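PDB 4U49: pectate lyase from Pectobacterium carotovorum, which catalyses calcium-dependent eliminative cleavage of pectate, probably in an endo mode, and probably also depolymerises highly methylated pectins. Local coordinates for residues L26-K31 / A105-A110; Y36-T41 / D72-D77; Q49-S54 / Y88-V93; G139-L144 / N166-E171. All blocks are in the same frame, centred on the assembly; numbering follows the deposited sequence.

Interaction 1 (L26-K31 / A105-A110)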
loop_
_atom_site.group_PDB
_atom_site.type_symbol
_atom_site.label_atom_id
_atom_site.label_comp_id
_atom_site.label_asym_id
_atom_site.label_seq_id
_atom_site.Cartn_x
_atom_site.Cartn_y
_atom_site.Cartn_z
ATOM N N LEU A 26 -11.442 0.754 -11.894
ATOM C CA LEU A 26 -10.947 2.012 -11.350
ATOM C C LEU A 26 -11.769 2.456 -10.144
ATOM O O LEU A 26 -12.999 2.471 -10.191
ATOM C CB LEU A 26 -10.968 3.100 -12.430
ATOM C CG LEU A 26 -10.586 4.524 -12.021
ATOM C CD1 LEU A 26 -9.139 4.583 -11.561
ATOM C CD2 LEU A 26 -10.829 5.489 -13.174
ATOM N N MET A 27 -11.073 2.812 -9.068
ATOM C CA MET A 27 -11.692 3.374 -7.872
ATOM C C MET A 27 -11.011 4.693 -7.530
ATOM O O MET A 27 -9.892 4.944 -7.975
ATOM C CB MET A 27 -11.576 2.412 -6.688
ATOM C CG MET A 27 -12.048 1.004 -6.967
ATOM S SD MET A 27 -12.073 0.009 -5.465
ATOM C CE MET A 27 -10.441 0.333 -4.806
ATOM N N LEU A 28 -11.662 5.531 -6.731
ATOM C CA LEU A 28 -11.022 6.777 -6.332
ATOM C C LEU A 28 -11.252 7.141 -4.873
ATOM O O LEU A 28 -12.171 6.644 -4.222
ATOM C CB LEU A 28 -11.483 7.931 -7.233
ATOM C CG LEU A 28 -12.967 8.221 -7.451
ATOM C CD1 LEU A 28 -13.566 8.999 -6.282
ATOM C CD2 LEU A 28 -13.158 8.989 -8.754
ATOM N N LEU A 29 -10.391 8.018 -4.378
ATOM C CA LEU A 29 -10.534 8.588 -3.049
ATOM C C LEU A 29 -10.292 10.088 -3.134
ATOM O O LEU A 29 -9.177 10.526 -3.420
ATOM C CB LEU A 29 -9.557 7.941 -2.066
ATOM C CG LEU A 29 -9.594 8.474 -0.632
ATOM C CD1 LEU A 29 -10.924 8.141 0.025
ATOM C CD2 LEU A 29 -8.429 7.926 0.189
ATOM N N LYS A 30 -11.343 10.872 -2.923
ATOM C CA LYS A 30 -11.200 12.321 -2.858
ATOM C C LYS A 30 -11.011 12.712 -1.398
ATOM O O LYS A 30 -11.952 12.671 -0.605
ATOM C CB LYS A 30 -12.414 13.022 -3.474
ATOM C CG LYS A 30 -12.262 14.532 -3.604
ATOM C CD LYS A 30 -13.397 15.139 -4.415
ATOM C CE LYS A 30 -13.336 16.659 -4.379
ATOM N NZ LYS A 30 -14.367 17.275 -5.260
ATOM N N LYS A 31 -9.782 13.079 -1.052
ATOM C CA LYS A 31 -9.375 13.212 0.341
ATOM C C LYS A 31 -8.062 13.979 0.436
ATOM O O LYS A 31 -7.250 13.933 -0.487
ATOM C CB LYS A 31 -9.228 11.828 0.977
ATOM C CG LYS A 31 -8.981 11.820 2.476
ATOM C CD LYS A 31 -10.262 12.054 3.248
ATOM C CE LYS A 31 -10.412 11.040 4.372
ATOM N NZ LYS A 31 -10.448 9.645 3.847
ATOM N N ALA A 105 -15.226 6.289 -13.123
ATOM C CA ALA A 105 -15.255 6.435 -11.674
ATOM C C ALA A 105 -15.630 7.864 -11.321
ATOM O O ALA A 105 -15.055 8.809 -11.857
ATOM C CB ALA A 105 -13.910 6.066 -11.067
ATOM N N SER A 106 -16.599 8.016 -10.424
ATOM C CA SER A 106 -17.091 9.335 -10.037
ATOM C C SER A 106 -16.670 9.712 -8.624
ATOM O O SER A 106 -16.647 8.868 -7.726
ATOM C CB SER A 106 -18.617 9.389 -10.148
ATOM O OG SER A 106 -19.113 10.638 -9.698
ATOM N N THR A 107 -16.345 10.986 -8.430
ATOM C CA THR A 107 -16.036 11.508 -7.102
ATOM C C THR A 107 -17.315 11.674 -6.290
ATOM O O THR A 107 -17.283 11.762 -5.062
ATOM C CB THR A 107 -15.307 12.858 -7.176
ATOM O OG1 THR A 107 -16.145 13.816 -7.831
ATOM C CG2 THR A 107 -14.006 12.719 -7.951
ATOM N N ALA A 108 -18.440 11.725 -6.994
ATOM C CA ALA A 108 -19.750 11.796 -6.363
ATOM C C ALA A 108 -20.374 10.404 -6.321
ATOM O O ALA A 108 -20.049 9.552 -7.144
ATOM C CB ALA A 108 -20.649 12.773 -7.112
ATOM N N PRO A 109 -21.266 10.162 -5.352
ATOM C CA PRO A 109 -21.893 8.837 -5.266
ATOM C C PRO A 109 -22.865 8.573 -6.410
ATOM O O PRO A 109 -23.231 9.497 -7.139
ATOM C CB PRO A 109 -22.628 8.886 -3.924
ATOM C CG PRO A 109 -22.881 10.324 -3.699
ATOM C CD PRO A 109 -21.701 11.049 -4.262
ATOM N N ALA A 110 -23.273 7.316 -6.559
ATOM C CA ALA A 110 -24.182 6.919 -7.628
ATOM C C ALA A 110 -25.607 7.379 -7.344
ATOM O O ALA A 110 -26.078 7.306 -6.210
ATOM C CB ALA A 110 -24.142 5.410 -7.821
#
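From L26 to K30 and from A105 to T107 the two segments run in nearly the same direction, side by side but too widely spaced for backbone pairing: even the nearest CA atoms, those of K30 and T107, are 6.5 Å apart. They are the first and last strands of a fibronectin type III-like β-sandwich, one in each sheet, so side chains alone bridge them along the sandwich edge. Beyond T107 the second segment turns off and leaves the partner behind.

The seam is apolar because each sheet turns alternate residues inward. L26 sets its CD2 3.8 Å from A105 CB, and the small alanine lets a second leucine share the same methyl, L28 CD2 also lying 3.8 Å from A105 CB. In L28, CG lies between the backbone N and the carbonyl carbon (chi1 53°), which directs both methyls at the backbone of S106 and T107; CD1 comes within 3.4 Å of S106 O and 3.6 Å of T107 CA. Y88 of strand 87-94 packs against both leucines and T107, continuing the core.

Further along, a lysine and a threonine combine apolar flanks with polar ends that are satisfied by other residues. K30 stretches past T107 to hydrogen-bond P82 O through NZ, while T107 OG1 pairs with Y86 N. The flank of the lysine meets the threonine where K30 CD lies 4.1 Å from T107 CB.

Interaction 2 (Y36-T41 / D72-D77)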
loop_
_atom_site.group_PDB
_atom_site.type_symbol
_atom_site.label_atom_id
_atom_site.label_comp_id
_atom_site.label_asym_id
_atom_site.label_seq_id
_atom_site.Cartn_x
_atom_site.Cartn_y
_atom_site.Cartn_z
ATOM N N TYR A 36 -7.276 10.787 -5.528
ATOM C CA TYR A 36 -6.412 9.649 -5.800
ATOM C C TYR A 36 -7.127 8.616 -6.646
ATOM O O TYR A 36 -8.238 8.200 -6.324
ATOM C CB TYR A 36 -5.928 9.015 -4.497
ATOM C CG TYR A 36 -5.177 9.981 -3.616
ATOM C CD1 TYR A 36 -3.835 10.253 -3.844
ATOM C CD2 TYR A 36 -5.814 10.635 -2.569
ATOM C CE1 TYR A 36 -3.143 11.142 -3.050
ATOM C CE2 TYR A 36 -5.129 11.529 -1.768
ATOM C CZ TYR A 36 -3.793 11.779 -2.013
ATOM O OH TYR A 36 -3.098 12.665 -1.223
ATOM N N LEU A 37 -6.483 8.216 -7.734
ATOM C CA LEU A 37 -6.993 7.149 -8.583
ATOM C C LEU A 37 -6.232 5.871 -8.272
ATOM O O LEU A 37 -5.029 5.902 -8.050
ATOM C CB LEU A 37 -6.850 7.504 -10.065
ATOM C CG LEU A 37 -7.906 8.397 -10.722
ATOM C CD1 LEU A 37 -8.021 9.752 -10.043
ATOM C CD2 LEU A 37 -7.586 8.563 -12.203
ATOM N N SER A 38 -6.937 4.748 -8.245
ATOM C CA SER A 38 -6.295 3.459 -8.049
ATOM C C SER A 38 -7.038 2.420 -8.870
ATOM O O SER A 38 -8.267 2.438 -8.934
ATOM C CB SER A 38 -6.280 3.078 -6.565
ATOM O OG SER A 38 -5.623 1.841 -6.360
ATOM N N TRP A 39 -6.306 1.514 -9.505
ATOM C CA TRP A 39 -6.965 0.538 -10.359
ATOM C C TRP A 39 -6.258 -0.804 -10.409
ATOM O O TRP A 39 -5.081 -0.918 -10.079
ATOM C CB TRP A 39 -7.119 1.095 -11.783
ATOM C CG TRP A 39 -5.831 1.445 -12.487
ATOM C CD1 TRP A 39 -5.112 0.646 -13.334
ATOM C CD2 TRP A 39 -5.130 2.699 -12.432
ATOM N NE1 TRP A 39 -4.004 1.320 -13.797
ATOM C CE2 TRP A 39 -3.992 2.573 -13.255
ATOM C CE3 TRP A 39 -5.350 3.902 -11.753
ATOM C CZ2 TRP A 39 -3.079 3.618 -13.421
ATOM C CZ3 TRP A 39 -4.441 4.936 -11.924
ATOM C CH2 TRP A 39 -3.323 4.787 -12.753
ATOM N N SER A 40 -7.004 -1.826 -10.808
ATOM C CA SER A 40 -6.427 -3.121 -11.114
ATOM C C SER A 40 -6.809 -3.489 -12.535
ATOM O O SER A 40 -7.914 -3.190 -12.986
ATOM C CB SER A 40 -6.910 -4.195 -10.140
ATOM O OG SER A 40 -8.287 -4.461 -10.336
ATOM N N THR A 41 -5.892 -4.134 -13.244
ATOM C CA THR A 41 -6.171 -4.575 -14.598
ATOM C C THR A 41 -5.632 -5.989 -14.796
ATOM O O THR A 41 -4.655 -6.387 -14.160
ATOM C CB THR A 41 -5.558 -3.617 -15.646
ATOM O OG1 THR A 41 -6.016 -3.975 -16.958
ATOM C CG2 THR A 41 -4.039 -3.666 -15.603
ATOM N N ASP A 72 2.512 1.505 -13.035
ATOM C CA ASP A 72 1.747 2.252 -12.034
ATOM C C ASP A 72 0.296 1.782 -11.995
ATOM O O ASP A 72 -0.300 1.506 -13.034
ATOM C CB ASP A 72 1.792 3.759 -12.319
ATOM C CG ASP A 72 3.115 4.401 -11.921
ATOM O OD1 ASP A 72 4.059 3.672 -11.542
ATOM O OD2 ASP A 72 3.209 5.645 -12.004
ATOM N N ARG A 73 -0.270 1.687 -10.796
ATOM C CA ARG A 73 -1.682 1.347 -10.655
ATOM C C ARG A 73 -2.405 2.402 -9.823
ATOM O O ARG A 73 -3.514 2.173 -9.338
ATOM C CB ARG A 73 -1.850 -0.041 -10.025
ATOM C CG ARG A 73 -1.334 -1.190 -10.898
ATOM C CD ARG A 73 -2.114 -1.307 -12.202
ATOM N NE ARG A 73 -1.714 -2.478 -12.982
ATOM C CZ ARG A 73 -0.802 -2.458 -13.952
ATOM N NH1 ARG A 73 -0.188 -1.326 -14.269
ATOM N NH2 ARG A 73 -0.507 -3.572 -14.610
ATOM N N THR A 74 -1.758 3.553 -9.652
ATOM C CA THR A 74 -2.375 4.710 -9.014
ATOM C C THR A 74 -2.011 6.000 -9.736
ATOM O O THR A 74 -1.064 6.039 -10.518
ATOM C CB THR A 74 -1.945 4.874 -7.543
ATOM O OG1 THR A 74 -0.577 5.298 -7.496
ATOM C CG2 THR A 74 -2.111 3.581 -6.768
ATOM N N PHE A 75 -2.768 7.056 -9.458
ATOM C CA PHE A 75 -2.443 8.392 -9.938
ATOM C C PHE A 75 -2.998 9.432 -8.979
ATOM O O PHE A 75 -4.107 9.282 -8.468
ATOM C CB PHE A 75 -2.997 8.627 -11.347
ATOM C CG PHE A 75 -2.772 10.024 -11.857
ATOM C CD1 PHE A 75 -1.537 10.397 -12.362
ATOM C CD2 PHE A 75 -3.791 10.965 -11.827
ATOM C CE1 PHE A 75 -1.322 11.680 -12.829
ATOM C CE2 PHE A 75 -3.581 12.251 -12.291
ATOM C CZ PHE A 75 -2.344 12.608 -12.793
ATOM N N THR A 76 -2.226 10.488 -8.740
ATOM C CA THR A 76 -2.665 11.572 -7.869
ATOM C C THR A 76 -3.004 12.816 -8.683
ATOM O O THR A 76 -2.138 13.388 -9.341
ATOM C CB THR A 76 -1.594 11.936 -6.823
ATOM O OG1 THR A 76 -1.323 10.802 -5.991
ATOM C CG2 THR A 76 -2.075 13.091 -5.954
ATOM N N ASP A 77 -4.265 13.233 -8.633
ATOM C CA ASP A 77 -4.709 14.422 -9.350
ATOM C C ASP A 77 -4.737 15.627 -8.417
ATOM O O ASP A 77 -5.544 15.688 -7.491
ATOM C CB ASP A 77 -6.090 14.192 -9.975
ATOM C CG ASP A 77 -6.565 15.373 -10.808
ATOM O OD1 ASP A 77 -7.733 15.361 -11.247
ATOM O OD2 ASP A 77 -5.778 16.318 -11.026
HETATM O O HOH W 1 -3.372 -4.474 -12.070
HETATM O O HOH W 2 -1.538 -6.303 -14.256
#
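The amide of L37 donates an almost straight hydrogen bond (175°) to F75, with L37 N 2.7 Å from F75 O. Its return bond, from F75 N to L37 O at 2.9 Å, completes a hydrogen-bonded antiparallel pair, and W39 N continues the ladder by donating to R73 O.

The W39 CG lies between backbone N and carbonyl carbon (chi1 60°), laying the indole flat against the R73-T74 peptide: R73 C stands 3.6 Å above the ring plane over its centre, and R73 CA makes a CH-pi contact with the five-membered ring. NE1 hydrogen-bonds Q49 OE1, fixing the ring's rotation.

These strands are the second and third of the three-stranded sheet of a fibronectin type III-like sandwich. L37 and the partly exposed F75 are on the face toward the other sheet, where the W39 indole also packs. Y36, S38, T74 and T76 occupy the face turned to the β-helix: Y36 OH bonds N277 and T247, S38 OG bonds N189, and T74 OG1 bonds N243 O. T76 OG1 sits at the edge of the Y36 ring, 3.3 Å from Y36 CD1.

R73 bends at chi2 (-64°) and carries its guanidinium beside T41, whose CG2 lies over one face, 3.7 Å from R73 NH2. Two waters in the guanidinium plane bridge to the T41 backbone: one accepts hydrogen bonds from R73 NE and T41 N, the other accepts from R73 NH2 and donates to T41 O. S70 also holds the guanidinium, and R73 NH1 reaches back to D72 O from above that carbonyl's plane.

Interaction 3 (Q49-S54 / Y88-V93)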
loop_
_atom_site.group_PDB
_atom_site.type_symbol
_atom_site.label_atom_id
_atom_site.label_comp_id
_atom_site.label_asym_id
_atom_site.label_seq_id
_atom_site.Cartn_x
_atom_site.Cartn_y
_atom_site.Cartn_z
ATOM N N GLN A 49 -0.252 3.629 -20.111
ATOM C CA GLN A 49 -1.555 3.880 -19.506
ATOM C C GLN A 49 -1.904 5.367 -19.584
ATOM O O GLN A 49 -1.047 6.224 -19.370
ATOM C CB GLN A 49 -1.572 3.403 -18.057
ATOM C CG GLN A 49 -1.256 1.931 -17.894
ATOM C CD GLN A 49 -1.228 1.502 -16.445
ATOM O OE1 GLN A 49 -2.172 0.887 -15.952
ATOM N NE2 GLN A 49 -0.140 1.822 -15.754
ATOM N N ASP A 50 -3.163 5.670 -19.892
ATOM C CA ASP A 50 -3.604 7.059 -20.033
ATOM C C ASP A 50 -4.700 7.396 -19.028
ATOM O O ASP A 50 -5.610 6.600 -18.807
ATOM C CB ASP A 50 -4.116 7.328 -21.451
ATOM C CG ASP A 50 -3.010 7.330 -22.488
ATOM O OD1 ASP A 50 -1.824 7.403 -22.111
ATOM O OD2 ASP A 50 -3.333 7.279 -23.693
ATOM N N VAL A 51 -4.614 8.581 -18.435
ATOM C CA VAL A 51 -5.602 9.031 -17.458
ATOM C C VAL A 51 -6.507 10.118 -18.037
ATOM O O VAL A 51 -6.023 11.125 -18.558
ATOM C CB VAL A 51 -4.930 9.571 -16.184
ATOM C CG1 VAL A 51 -5.977 10.061 -15.194
ATOM C CG2 VAL A 51 -4.043 8.502 -15.558
ATOM N N TYR A 52 -7.818 9.914 -17.929
ATOM C CA TYR A 52 -8.796 10.870 -18.443
ATOM C C TYR A 52 -9.681 11.430 -17.337
ATOM O O TYR A 52 -10.012 10.737 -16.377
ATOM C CB TYR A 52 -9.668 10.222 -19.521
ATOM C CG TYR A 52 -8.937 9.960 -20.816
ATOM C CD1 TYR A 52 -9.049 10.835 -21.887
ATOM C CD2 TYR A 52 -8.131 8.838 -20.965
ATOM C CE1 TYR A 52 -8.379 10.603 -23.074
ATOM C CE2 TYR A 52 -7.458 8.597 -22.148
ATOM C CZ TYR A 52 -7.587 9.482 -23.198
ATOM O OH TYR A 52 -6.917 9.247 -24.377
ATOM N N ARG A 53 -10.055 12.696 -17.487
ATOM C CA ARG A 53 -10.922 13.371 -16.534
ATOM C C ARG A 53 -12.009 14.146 -17.276
ATOM O O ARG A 53 -11.735 14.791 -18.285
ATOM C CB ARG A 53 -10.106 14.313 -15.647
ATOM C CG ARG A 53 -10.929 15.084 -14.632
ATOM C CD ARG A 53 -10.426 16.511 -14.515
ATOM N NE ARG A 53 -9.199 16.607 -13.739
ATOM C CZ ARG A 53 -8.326 17.604 -13.840
ATOM N NH1 ARG A 53 -8.527 18.589 -14.708
ATOM N NH2 ARG A 53 -7.240 17.606 -13.082
ATOM N N SER A 54 -13.242 14.076 -16.780
ATOM C CA SER A 54 -14.349 14.829 -17.373
ATOM C C SER A 54 -14.091 16.338 -17.314
ATOM O O SER A 54 -13.291 16.792 -16.497
ATOM C CB SER A 54 -15.657 14.498 -16.657
ATOM O OG SER A 54 -15.574 14.851 -15.287
ATOM N N TYR A 88 -13.681 9.951 -13.909
ATOM C CA TYR A 88 -12.339 9.582 -14.347
ATOM C C TYR A 88 -12.353 8.267 -15.117
ATOM O O TYR A 88 -13.216 7.418 -14.895
ATOM C CB TYR A 88 -11.388 9.457 -13.154
ATOM C CG TYR A 88 -11.024 10.754 -12.470
ATOM C CD1 TYR A 88 -9.889 11.463 -12.840
ATOM C CD2 TYR A 88 -11.804 11.259 -11.434
ATOM C CE1 TYR A 88 -9.545 12.643 -12.209
ATOM C CE2 TYR A 88 -11.468 12.439 -10.797
ATOM C CZ TYR A 88 -10.337 13.125 -11.187
ATOM O OH TYR A 88 -9.993 14.298 -10.559
ATOM N N TRP A 89 -11.386 8.115 -16.018
ATOM C CA TRP A 89 -11.128 6.858 -16.718
ATOM C C TRP A 89 -9.629 6.610 -16.795
ATOM O O TRP A 89 -8.850 7.558 -16.875
ATOM C CB TRP A 89 -11.689 6.876 -18.144
ATOM C CG TRP A 89 -13.162 7.033 -18.264
ATOM C CD1 TRP A 89 -14.076 6.042 -18.479
ATOM C CD2 TRP A 89 -13.900 8.257 -18.210
ATOM N NE1 TRP A 89 -15.338 6.573 -18.555
ATOM C CE2 TRP A 89 -15.259 7.931 -18.389
ATOM C CE3 TRP A 89 -13.546 9.596 -18.019
ATOM C CZ2 TRP A 89 -16.266 8.895 -18.381
ATOM C CZ3 TRP A 89 -14.546 10.552 -18.012
ATOM C CH2 TRP A 89 -15.890 10.197 -18.190
ATOM N N VAL A 90 -9.220 5.344 -16.788
ATOM C CA VAL A 90 -7.858 5.005 -17.192
ATOM C C VAL A 90 -7.903 4.065 -18.400
ATOM O O VAL A 90 -8.709 3.132 -18.456
ATOM C CB VAL A 90 -7.032 4.363 -16.045
ATOM C CG1 VAL A 90 -6.869 5.342 -14.891
ATOM C CG2 VAL A 90 -7.667 3.072 -15.559
ATOM N N ASP A 91 -7.056 4.346 -19.383
ATOM C CA ASP A 91 -6.925 3.498 -20.561
ATOM C C ASP A 91 -5.589 2.782 -20.495
ATOM O O ASP A 91 -4.569 3.406 -20.219
ATOM C CB ASP A 91 -7.020 4.316 -21.856
ATOM C CG ASP A 91 -8.441 4.737 -22.190
ATOM O OD1 ASP A 91 -9.332 4.604 -21.325
ATOM O OD2 ASP A 91 -8.664 5.212 -23.325
ATOM N N THR A 92 -5.587 1.475 -20.732
ATOM C CA THR A 92 -4.326 0.753 -20.826
ATOM C C THR A 92 -4.045 0.391 -22.275
ATOM O O THR A 92 -4.944 -0.017 -23.010
ATOM C CB THR A 92 -4.318 -0.524 -19.972
ATOM O OG1 THR A 92 -5.272 -1.456 -20.495
ATOM C CG2 THR A 92 -4.658 -0.201 -18.527
ATOM N N VAL A 93 -2.794 0.557 -22.684
ATOM C CA VAL A 93 -2.382 0.205 -24.035
ATOM C C VAL A 93 -1.454 -1.002 -23.977
ATOM O O VAL A 93 -0.449 -0.990 -23.265
ATOM C CB VAL A 93 -1.685 1.383 -24.737
ATOM C CG1 VAL A 93 -1.357 1.028 -26.179
ATOM C CG2 VAL A 93 -2.564 2.623 -24.681
#
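D50 and D91 exchange two short backbone hydrogen bonds, with D50 N and D91 O 2.7 Å apart and the reverse pair equally close; both donors lie in the carbonyl planes. Two residues further along, Y52 and W89 also exchange two bonds, Y52 N lying 2.8 Å from W89 O, though W89 N approaches Y52 O from above its carbonyl plane. The strands thus form a regular antiparallel ladder, in which Q49-T92, V51-V90 and R53-Y88 are the non-hydrogen-bonded pairs.

Side chains then sort by face. On that of D50, Y52, W89 and D91, the side chains of Y52 and D91 cross at about a right angle, ring and carboxylate planes 42° apart, with Y52 CE2 3.8 Å from D91 OD2. W89 turns the edge of its indole to the backbone of R53 and S54 on the partner strand, its CZ3 4.0 Å from S54 N. D50 and D91 could repel each other, but D50 OD2 is held by salt bridges to R48 and K64.

On the face of V51, R53, Y88 and V90, V51 CG2 meets V90 CG1 at 4.3 Å, and the aliphatic part of R53 runs alongside Y88, R53 CG 3.7 Å from Y88 CE1. Their flat ends stand nearly perpendicular (86°), yet both are positioned by D77, which receives a salt bridge from R53 NH2 and a hydrogen bond at OD1 from Y88 OH. T79 and the ring of Y86, a cation-pi partner, also hold R53. Buried Q49, on this face too, has its amide bonded to W39 and D72.

These are the two central strands of the four-stranded sheet of a fibronectin type III-like sandwich. Strand 62-68 flanks 46-54 and strand 99-106 flanks 87-94, while V51, Y88 and V90 pack across the core onto L37 and W39 of strand 34-41.

Interaction 4 (G139-L144 / N166-E171)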
loop_
_atom_site.group_PDB
_atom_site.type_symbol
_atom_site.label_atom_id
_atom_site.label_comp_id
_atom_site.label_asym_id
_atom_site.label_seq_id
_atom_site.Cartn_x
_atom_site.Cartn_y
_atom_site.Cartn_z
ATOM N N GLY A 139 -15.222 -3.307 -5.897
ATOM C CA GLY A 139 -15.230 -1.944 -5.399
ATOM C C GLY A 139 -16.147 -1.678 -4.220
ATOM O O GLY A 139 -16.347 -0.523 -3.848
ATOM N N ILE A 140 -16.706 -2.727 -3.623
ATOM C CA ILE A 140 -17.585 -2.528 -2.474
ATOM C C ILE A 140 -16.777 -2.103 -1.259
ATOM O O ILE A 140 -15.547 -2.174 -1.259
ATOM C CB ILE A 140 -18.394 -3.792 -2.112
ATOM C CG1 ILE A 140 -17.469 -4.896 -1.593
ATOM C CG2 ILE A 140 -19.223 -4.260 -3.299
ATOM C CD1 ILE A 140 -18.199 -6.035 -0.915
ATOM N N THR A 141 -17.480 -1.658 -0.227
ATOM C CA THR A 141 -16.845 -1.262 1.018
ATOM C C THR A 141 -17.096 -2.315 2.086
ATOM O O THR A 141 -18.223 -2.776 2.255
ATOM C CB THR A 141 -17.362 0.102 1.506
ATOM O OG1 THR A 141 -17.080 1.099 0.518
ATOM C CG2 THR A 141 -16.703 0.492 2.827
ATOM N N LEU A 142 -16.038 -2.707 2.787
ATOM C CA LEU A 142 -16.154 -3.649 3.894
ATOM C C LEU A 142 -15.490 -3.080 5.134
ATOM O O LEU A 142 -14.576 -2.263 5.039
ATOM C CB LEU A 142 -15.520 -4.994 3.542
ATOM C CG LEU A 142 -16.191 -5.874 2.491
ATOM C CD1 LEU A 142 -15.376 -7.152 2.311
ATOM C CD2 LEU A 142 -17.624 -6.199 2.884
ATOM N N GLY A 143 -15.941 -3.523 6.300
ATOM C CA GLY A 143 -15.351 -3.082 7.546
ATOM C C GLY A 143 -15.964 -3.772 8.745
ATOM O O GLY A 143 -17.090 -4.272 8.684
ATOM N N LEU A 144 -15.207 -3.814 9.834
ATOM C CA LEU A 144 -15.720 -4.302 11.105
ATOM C C LEU A 144 -15.885 -3.109 12.038
ATOM O O LEU A 144 -16.807 -2.311 11.869
ATOM C CB LEU A 144 -14.787 -5.359 11.700
ATOM C CG LEU A 144 -14.643 -6.632 10.859
ATOM C CD1 LEU A 144 -13.521 -7.519 11.381
ATOM C CD2 LEU A 144 -15.960 -7.401 10.805
ATOM N N ASN A 166 -9.829 -4.856 -5.662
ATOM C CA ASN A 166 -10.918 -3.894 -5.804
ATOM C C ASN A 166 -11.803 -3.812 -4.561
ATOM O O ASN A 166 -12.989 -4.133 -4.606
ATOM C CB ASN A 166 -11.752 -4.246 -7.035
ATOM C CG ASN A 166 -10.899 -4.422 -8.275
ATOM O OD1 ASN A 166 -9.917 -3.707 -8.469
ATOM N ND2 ASN A 166 -11.266 -5.378 -9.121
ATOM N N LEU A 167 -11.215 -3.371 -3.456
ATOM C CA LEU A 167 -11.914 -3.331 -2.179
ATOM C C LEU A 167 -11.680 -2.019 -1.449
ATOM O O LEU A 167 -10.575 -1.475 -1.461
ATOM C CB LEU A 167 -11.470 -4.501 -1.294
ATOM C CG LEU A 167 -12.003 -4.534 0.143
ATOM C CD1 LEU A 167 -13.508 -4.765 0.164
ATOM C CD2 LEU A 167 -11.279 -5.591 0.967
ATOM N N ARG A 168 -12.730 -1.516 -0.813
ATOM C CA ARG A 168 -12.615 -0.357 0.054
ATOM C C ARG A 168 -12.799 -0.797 1.500
ATOM O O ARG A 168 -13.780 -1.461 1.832
ATOM C CB ARG A 168 -13.646 0.706 -0.330
ATOM C CG ARG A 168 -13.480 2.038 0.376
ATOM C CD ARG A 168 -14.452 3.073 -0.186
ATOM N NE ARG A 168 -14.310 3.223 -1.629
ATOM C CZ ARG A 168 -13.610 4.187 -2.220
ATOM N NH1 ARG A 168 -12.988 5.105 -1.495
ATOM N NH2 ARG A 168 -13.537 4.234 -3.541
ATOM N N ILE A 169 -11.839 -0.460 2.351
ATOM C CA ILE A 169 -11.972 -0.734 3.776
ATOM C C ILE A 169 -12.462 0.540 4.442
ATOM O O ILE A 169 -11.864 1.603 4.283
ATOM C CB ILE A 169 -10.653 -1.212 4.392
ATOM C CG1 ILE A 169 -10.240 -2.539 3.750
ATOM C CG2 ILE A 169 -10.798 -1.394 5.901
ATOM C CD1 ILE A 169 -8.941 -3.097 4.273
ATOM N N SER A 170 -13.570 0.429 5.167
ATOM C CA SER A 170 -14.289 1.598 5.651
ATOM C C SER A 170 -13.500 2.400 6.674
ATOM O O SER A 170 -12.576 1.896 7.321
ATOM C CB SER A 170 -15.627 1.186 6.260
ATOM O OG SER A 170 -15.438 0.661 7.558
ATOM N N GLU A 171 -13.893 3.658 6.818
ATOM C CA GLU A 171 -13.262 4.572 7.754
ATOM C C GLU A 171 -13.470 4.130 9.201
ATOM O O GLU A 171 -12.570 4.250 10.032
ATOM C CB GLU A 171 -13.810 5.986 7.541
ATOM C CG GLU A 171 -13.141 7.063 8.360
ATOM C CD GLU A 171 -13.627 8.450 7.985
ATOM O OE1 GLU A 171 -14.707 8.549 7.372
ATOM O OE2 GLU A 171 -12.924 9.440 8.286
HETATM O O HOH W 3 -15.343 2.187 -4.910
#
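L142 N donates to R168 O at 2.8 Å, pointing almost straight down the carbonyl, and R168 N in turn donates to I140 O. S170 N continues the alternation by donating to L142 O. Where the segments come together, G139 N lies 2.7 Å from N166 O, a more bent bond made from above the carbonyl plane. A water that accepts from R168 NH2 and donates to G139 O adds an indirect link. The R168 guanidinium is held further by a salt bridge to E193 and by L28 O of strand 24-31, an arginine being long enough to span both parts of the molecule.

This zigzag is parallel β pairing, with T141 beside R168 and L142 beside I169, as between successive coils of the right-handed parallel β-helix of polysaccharide lyase family 3. N166 marks a corner, and its left-handed backbone conformation (phi 58°) is one that asparagine readily adopts; OD1 is bonded to S40 OG and ND2 to D136. At G143, the missing side chain leaves room for S170 OG, which lies 3.7 Å from G143 CA.

On one face T141 OG1 lies against the aliphatic part of R168, 3.4 Å from R168 CD, while T141 CG2 touches S170 CB. On the other, L167 has CG anti to its N (chi1 174°), swinging CD1 back across the pair to L142 CD1 at 3.7 Å. I169 lies with W192, its side chain about 8 Å from those of D194 and I195, which bind calcium in another structure of this protein, the ion being absent here.

Overall arrangement
Interactions 1, 2 and 3 build one β-sandwich: interaction 2 lies in one sheet, interaction 3 in the other, their centres only 10 Å apart, and interaction 1 joins the two sheets along an edge. Interaction 4 belongs to the catalytic β-helix. Its centre is 23 Å from that of interaction 3, whose nearest atoms stay about 10 Å away, but it touches the other two: S40 OG lies 2.6 Å from N166 OD1, and M27 SD lies 3.7 Å from G139 CA. The three-stranded sheet is therefore the side docked on the β-helix. The calcium site, empty in this model, is near the junction, with the Y36 side chain about 11 Å from that of N216.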